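Local coordinates for tonb-dependent siderophore receptor (Acinetobacter baumannii, PDB 5FP1), which probably carries out the first step of iron uptake, binding iron-chelating siderophores for TonB-dependent passage across the outer membrane, at residues 183-188 and 198-203. Numbering follows the deposited sequence.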
# COMPACT_ATOMS: atom_id res chain seq x y z
N LEU A 183 17.49 -12.16 -2.30
CA LEU A 183 16.91 -12.08 -0.97
C LEU A 183 16.60 -13.47 -0.47
O LEU A 183 16.01 -14.28 -1.20
CB LEU A 183 15.61 -11.25 -0.97
CG LEU A 183 14.76 -11.33 0.31
CD1 LEU A 183 15.40 -10.53 1.43
CD2 LEU A 183 13.32 -10.87 0.07
N GLY A 184 16.95 -13.70 0.78
CA GLY A 184 16.46 -14.81 1.58
C GLY A 184 16.03 -14.30 2.93
O GLY A 184 16.78 -13.62 3.60
N HIS A 185 14.80 -14.62 3.34
CA HIS A 185 14.27 -14.02 4.56
C HIS A 185 13.33 -14.94 5.30
O HIS A 185 12.51 -15.61 4.70
CB HIS A 185 13.50 -12.75 4.24
CG HIS A 185 12.85 -12.13 5.43
ND1 HIS A 185 13.39 -11.07 6.10
CD2 HIS A 185 11.71 -12.45 6.09
CE1 HIS A 185 12.63 -10.77 7.14
NE2 HIS A 185 11.59 -11.58 7.14
N GLN A 186 13.44 -14.95 6.63
CA GLN A 186 12.43 -15.59 7.49
C GLN A 186 12.32 -14.84 8.78
O GLN A 186 13.32 -14.28 9.28
CB GLN A 186 12.75 -17.06 7.78
CG GLN A 186 14.02 -17.27 8.59
CD GLN A 186 14.19 -18.71 9.08
OE1 GLN A 186 14.43 -18.95 10.26
NE2 GLN A 186 14.06 -19.65 8.18
N ASN A 187 11.11 -14.82 9.33
CA ASN A 187 10.90 -14.33 10.68
C ASN A 187 9.57 -14.84 11.22
O ASN A 187 8.63 -15.08 10.46
CB ASN A 187 10.95 -12.79 10.75
CG ASN A 187 9.69 -12.11 10.21
OD1 ASN A 187 9.53 -11.98 8.99
ND2 ASN A 187 8.83 -11.64 11.10
N GLU A 188 9.51 -14.99 12.54
CA GLU A 188 8.25 -15.16 13.24
C GLU A 188 7.77 -13.78 13.62
O GLU A 188 8.58 -12.89 13.86
CB GLU A 188 8.44 -15.98 14.52
CG GLU A 188 8.88 -17.39 14.25
CD GLU A 188 9.23 -18.12 15.54
OE1 GLU A 188 8.93 -17.61 16.65
OE2 GLU A 188 9.78 -19.22 15.41
N TYR A 198 6.90 -16.07 8.59
CA TYR A 198 7.12 -15.57 7.24
C TYR A 198 8.38 -16.18 6.65
O TYR A 198 9.40 -16.25 7.33
CB TYR A 198 7.24 -14.04 7.27
CG TYR A 198 5.97 -13.45 7.77
CD1 TYR A 198 4.87 -13.31 6.91
CD2 TYR A 198 5.81 -13.10 9.10
CE1 TYR A 198 3.66 -12.83 7.36
CE2 TYR A 198 4.60 -12.61 9.57
CZ TYR A 198 3.53 -12.49 8.69
OH TYR A 198 2.33 -12.02 9.11
N LYS A 199 8.30 -16.62 5.41
CA LYS A 199 9.50 -17.10 4.69
C LYS A 199 9.41 -16.66 3.26
O LYS A 199 8.37 -16.83 2.61
CB LYS A 199 9.60 -18.64 4.74
CG LYS A 199 9.62 -19.23 6.15
CD LYS A 199 9.72 -20.74 6.13
CE LYS A 199 9.83 -21.29 7.55
NZ LYS A 199 8.73 -20.77 8.42
N ARG A 200 10.48 -16.08 2.75
CA ARG A 200 10.46 -15.68 1.36
C ARG A 200 11.84 -15.60 0.71
O ARG A 200 12.85 -15.42 1.39
CB ARG A 200 9.70 -14.35 1.21
CG ARG A 200 10.20 -13.19 1.99
CD ARG A 200 9.20 -12.02 2.02
NE ARG A 200 9.68 -10.94 2.88
CZ ARG A 200 9.26 -10.73 4.12
NH1 ARG A 200 8.37 -11.53 4.69
NH2 ARG A 200 9.78 -9.74 4.83
N VAL A 201 11.83 -15.72 -0.60
CA VAL A 201 13.03 -15.63 -1.43
C VAL A 201 12.70 -14.79 -2.66
O VAL A 201 11.58 -14.84 -3.19
CB VAL A 201 13.49 -17.05 -1.83
CG1 VAL A 201 14.52 -17.02 -2.95
CG2 VAL A 201 14.02 -17.79 -0.61
N GLY A 202 13.66 -13.98 -3.08
CA GLY A 202 13.48 -13.18 -4.26
C GLY A 202 14.77 -12.95 -5.04
O GLY A 202 15.88 -13.08 -4.51
N ILE A 203 14.59 -12.56 -6.29
CA ILE A 203 15.70 -12.16 -7.12
C ILE A 203 15.20 -11.08 -8.07
O ILE A 203 14.04 -11.09 -8.52
CB ILE A 203 16.27 -13.39 -7.87
CG1 ILE A 203 17.58 -13.03 -8.59
CG2 ILE A 203 15.28 -13.94 -8.86
CD1 ILE A 203 18.34 -14.27 -9.08
O HOH W 1 8.13 -10.26 7.35
O HOH W 2 10.27 -9.02 8.15
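H185, N187, Y198 and R200 meet across two antiparallel strands whose backbones are tied by six hydrogen bonds, two in each of the pairs L183–G202, H185–R200 and N187–Y198; Y198 N to N187 O, at 2.7 Å, is the shortest. On the face these pairs share, the guanidinium of R200 lies flat on the imidazole of H185, centres 4.0 Å apart and planes at 19°, with H185 CD2 over the guanidinium centre. A flat aromatic ring suits this place because it can stack by its face and still bond through its edge: H185 NE2 gives a nearly straight hydrogen bond (2.8 Å, 166°) to N187 OD1 in the ring plane. N187 fits because its amide oxygen can accept from both H185 and a water that bridges to R200 NH1; chi1 of 76° carries the amide toward Y198, OD1 lying 3.5 Å from Y198 CB. On the other face, Q186 CB touches K199 CG at 4.1 Å. The two strands form a hairpin of the TonB-dependent receptor beta-barrel. R200, long, planar-ended and cationic, can cover H185 while its NE makes a salt bridge to E110 of the plug, linking plug to wall; strands 161-171 and 215-226 flank the hairpin.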